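Local structure of putative arylalkylamine N-Acetyltransferase 7 (Aedes aegypti, 4FD7) at residues D140-D145 against G201-F206. The protein probably acts as an N-acetyltransferase of the GNAT family, transferring an acetyl group from acetyl-CoA to an amine such as an arylalkylamine. Sequence-based numbering, arbitrary orientation.
Sequences DRYNVD and GFQEDF
Arg141 and Asp205 form a salt bridge between the end of helix 138-142 and the start of strand 203-209. The guanidinium grips one carboxylate oxygen with two nitrogens. NH1 of Arg141 lies 3.0 Å from OD1 of Asp205, and NH2 of Arg141 lies 3.2 Å from the same OD1. The oxygen sits almost in the guanidinium plane. NH2 arrives at its anti lone pair, while NH1 meets it from above the carboxylate plane. Guanidinium and carboxylate planes are turned 56° apart. A bend at chi3 (55°) turns the head of Arg141 toward the strand.

A weak hydrogen bond adds to this grip: NH2 of Arg141 to OE1 of Gln203, 2.9 Å, with a poor N-H...O angle of 117°. The amide and guanidinium planes are roughly parallel.

The Tyr142 hydroxyl lies over the face of the same amide. Its OH is 3.3 Å from CD of Gln203, almost straight above it, a position that does not suit a bond to OE1. Ring and amide are steeply tilted. The hydroxyl bonds instead to Ser234 OG, on the neighbouring strand 229-236. Ser234 OG also bonds to Asp205 OD1.

Asp205 and Phe206 form a classic beta bulge opposite Tyr232. In this GNAT fold, strand 203-209 edges the C-terminal three-stranded sheet, and helix 138-142 precedes strand 146-155 of the other sheet. Asp205 OD1, shared by Arg141 and Ser234, probably has its negative charge well stabilised, and it ties these parts together.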
ATOM      1  N   ASP A 140      13.849 -14.676   5.225  1.00 15.57           N
ATOM      2  CA  ASP A 140      14.462 -15.644   6.131  1.00 16.94           C
ATOM      3  C   ASP A 140      13.572 -15.994   7.322  1.00 15.68           C
ATOM      4  O   ASP A 140      13.550 -17.134   7.762  1.00 16.56           O
ATOM      5  CB  ASP A 140      15.820 -15.147   6.618  1.00 18.87           C
ATOM      6  CG  ASP A 140      16.884 -15.202   5.536  1.00 20.40           C
ATOM      7  OD1 ASP A 140      16.736 -16.000   4.590  1.00 19.65           O
ATOM      8  OD2 ASP A 140      17.881 -14.458   5.646  1.00 22.04           O
ATOM      9  N   ARG A 141      12.848 -15.013   7.847  1.00 15.86           N
ATOM     10  CA  ARG A 141      11.967 -15.257   8.984  1.00 15.47           C
ATOM     11  C   ARG A 141      10.856 -16.240   8.651  1.00 16.28           C
ATOM     12  O   ARG A 141      10.485 -17.069   9.484  1.00 16.19           O
ATOM     13  CB  ARG A 141      11.366 -13.952   9.496  1.00 16.11           C
ATOM     14  CG  ARG A 141      12.232 -13.294  10.556  1.00 17.90           C
ATOM     15  CD  ARG A 141      11.605 -12.030  11.098  1.00 18.95           C
ATOM     16  NE  ARG A 141      10.256 -12.247  11.622  1.00 19.84           N
ATOM     17  CZ  ARG A 141       9.195 -11.542  11.240  1.00 20.54           C
ATOM     18  NH1 ARG A 141       9.329 -10.583  10.327  1.00 19.59           N
ATOM     19  NH2 ARG A 141       7.995 -11.794  11.763  1.00 17.74           N
ATOM     20  N   TYR A 142      10.318 -16.142   7.442  1.00 13.62           N
ATOM     21  CA  TYR A 142       9.245 -17.054   7.058  1.00 17.23           C
ATOM     22  C   TYR A 142       9.681 -18.183   6.119  1.00 16.51           C
ATOM     23  O   TYR A 142       8.865 -19.044   5.771  1.00 15.57           O
ATOM     24  CB  TYR A 142       8.106 -16.274   6.415  1.00 14.87           C
ATOM     25  CG  TYR A 142       7.279 -15.457   7.380  1.00 15.75           C
ATOM     26  CD1 TYR A 142       7.453 -14.086   7.498  1.00 16.09           C
ATOM     27  CD2 TYR A 142       6.287 -16.056   8.145  1.00 16.16           C
ATOM     28  CE1 TYR A 142       6.657 -13.332   8.366  1.00 16.66           C
ATOM     29  CE2 TYR A 142       5.504 -15.319   9.012  1.00 15.36           C
ATOM     30  CZ  TYR A 142       5.686 -13.965   9.125  1.00 18.42           C
ATOM     31  OH  TYR A 142       4.876 -13.255  10.003  1.00 16.52           O
ATOM     32  N   ASN A 143      10.952 -18.180   5.723  1.00 15.65           N
ATOM     33  CA  ASN A 143      11.479 -19.157   4.770  1.00 14.82           C
ATOM     34  C   ASN A 143      10.631 -19.161   3.510  1.00 16.82           C
ATOM     35  O   ASN A 143      10.109 -20.204   3.091  1.00 15.30           O
ATOM     36  CB  ASN A 143      11.530 -20.573   5.373  1.00 18.59           C
ATOM     37  CG  ASN A 143      12.365 -21.531   4.537  1.00 22.20           C
ATOM     38  OD1 ASN A 143      13.367 -21.134   3.955  1.00 20.68           O
ATOM     39  ND2 ASN A 143      11.959 -22.800   4.486  1.00 23.95           N
ATOM     40  N   VAL A 144      10.439 -17.969   2.950  1.00 14.13           N
ATOM     41  CA  VAL A 144       9.759 -17.823   1.673  1.00 16.64           C
ATOM     42  C   VAL A 144      10.638 -17.027   0.721  1.00 15.29           C
ATOM     43  O   VAL A 144      11.545 -16.306   1.153  1.00 17.08           O
ATOM     44  CB  VAL A 144       8.394 -17.113   1.815  1.00 15.61           C
ATOM     45  CG1 VAL A 144       7.481 -17.911   2.718  1.00 16.25           C
ATOM     46  CG2 VAL A 144       8.584 -15.698   2.361  1.00 16.54           C
ATOM     47  N   ASP A 145      10.357 -17.161  -0.571  1.00 16.77           N
ATOM     48  CA  ASP A 145      11.065 -16.425  -1.602  1.00 17.14           C
ATOM     49  C   ASP A 145      10.259 -15.238  -2.121  1.00 17.50           C
ATOM     50  O   ASP A 145      10.805 -14.364  -2.790  1.00 17.35           O
ATOM     51  CB  ASP A 145      11.424 -17.363  -2.758  1.00 17.54           C
ATOM     52  CG  ASP A 145      12.472 -18.383  -2.370  1.00 20.60           C
ATOM     53  OD1 ASP A 145      13.306 -18.083  -1.481  1.00 18.73           O
ATOM     54  OD2 ASP A 145      12.468 -19.493  -2.957  1.00 20.83           O
ATOM     55  N   GLY A 201      -5.392  -8.798  10.841  1.00 20.37           N
ATOM     56  CA  GLY A 201      -4.582  -9.882  11.355  1.00 20.60           C
ATOM     57  C   GLY A 201      -3.107  -9.833  11.004  1.00 18.86           C
ATOM     58  O   GLY A 201      -2.413 -10.833  11.175  1.00 20.42           O
ATOM     59  N   PHE A 202      -2.621  -8.692  10.509  1.00 18.67           N
ATOM     60  CA  PHE A 202      -1.180  -8.504  10.329  1.00 16.64           C
ATOM     61  C   PHE A 202      -0.502  -8.444  11.697  1.00 17.46           C
ATOM     62  O   PHE A 202      -1.072  -7.912  12.654  1.00 19.37           O
ATOM     63  CB  PHE A 202      -0.867  -7.195   9.592  1.00 15.59           C
ATOM     64  CG  PHE A 202      -1.053  -7.254   8.103  1.00 13.89           C
ATOM     65  CD1 PHE A 202      -2.321  -7.128   7.540  1.00 16.14           C
ATOM     66  CD2 PHE A 202       0.042  -7.380   7.259  1.00 13.37           C
ATOM     67  CE1 PHE A 202      -2.496  -7.153   6.156  1.00 15.64           C
ATOM     68  CE2 PHE A 202      -0.128  -7.420   5.863  1.00 14.78           C
ATOM     69  CZ  PHE A 202      -1.399  -7.297   5.314  1.00 14.75           C
ATOM     70  N   GLN A 203       0.719  -8.969  11.774  1.00 15.92           N
ATOM     71  CA  GLN A 203       1.523  -8.906  12.989  1.00 17.02           C
ATOM     72  C   GLN A 203       2.696  -7.950  12.804  1.00 17.79           C
ATOM     73  O   GLN A 203       3.231  -7.818  11.704  1.00 15.85           O
ATOM     74  CB  GLN A 203       2.092 -10.284  13.327  1.00 18.44           C
ATOM     75  CG  GLN A 203       3.067 -10.798  12.273  1.00 18.72           C
ATOM     76  CD  GLN A 203       4.149 -11.691  12.840  1.00 21.28           C
ATOM     77  OE1 GLN A 203       5.331 -11.339  12.813  1.00 23.41           O
ATOM     78  NE2 GLN A 203       3.758 -12.864  13.334  1.00 22.31           N
ATOM     79  N   GLU A 204       3.126  -7.316  13.888  1.00 17.83           N
ATOM     80  CA  GLU A 204       4.254  -6.392  13.825  1.00 19.08           C
ATOM     81  C   GLU A 204       5.574  -7.146  13.699  1.00 18.72           C
ATOM     82  O   GLU A 204       5.896  -7.971  14.567  1.00 20.85           O
ATOM     83  CB  GLU A 204       4.269  -5.493  15.070  1.00 18.71           C
ATOM     84  CG  GLU A 204       2.956  -4.745  15.259  1.00 23.72           C
ATOM     85  CD  GLU A 204       3.036  -3.585  16.240  1.00 28.72           C
ATOM     86  OE1 GLU A 204       4.129  -3.347  16.814  1.00 29.44           O
ATOM     87  OE2 GLU A 204       1.990  -2.909  16.417  1.00 27.29           O
ATOM     88  N   ASP A 205       6.321  -6.883  12.622  1.00 17.39           N
ATOM     89  CA  ASP A 205       7.631  -7.502  12.413  1.00 16.65           C
ATOM     90  C   ASP A 205       8.680  -6.598  13.015  1.00 18.44           C
ATOM     91  O   ASP A 205       9.599  -7.037  13.725  1.00 16.93           O
ATOM     92  CB  ASP A 205       7.978  -7.622  10.930  1.00 17.76           C
ATOM     93  CG  ASP A 205       6.864  -8.200  10.095  1.00 18.54           C
ATOM     94  OD1 ASP A 205       6.561  -9.402  10.242  1.00 16.83           O
ATOM     95  OD2 ASP A 205       6.330  -7.448   9.245  1.00 16.98           O
ATOM     96  N   PHE A 206       8.561  -5.318  12.688  1.00 17.28           N
ATOM     97  CA  PHE A 206       9.592  -4.389  13.125  1.00 17.17           C
ATOM     98  C   PHE A 206       8.958  -3.040  13.302  1.00 17.91           C
ATOM     99  O   PHE A 206       8.102  -2.651  12.512  1.00 17.82           O
ATOM    100  CB  PHE A 206      10.716  -4.318  12.089  1.00 16.05           C
ATOM    101  CG  PHE A 206      11.874  -3.444  12.500  1.00 17.24           C
ATOM    102  CD1 PHE A 206      12.792  -3.886  13.430  1.00 18.00           C
ATOM    103  CD2 PHE A 206      12.035  -2.178  11.961  1.00 17.05           C
ATOM    104  CE1 PHE A 206      13.865  -3.079  13.813  1.00 22.00           C
ATOM    105  CE2 PHE A 206      13.101  -1.375  12.337  1.00 17.75           C
ATOM    106  CZ  PHE A 206      14.018  -1.830  13.267  1.00 18.42           C
TER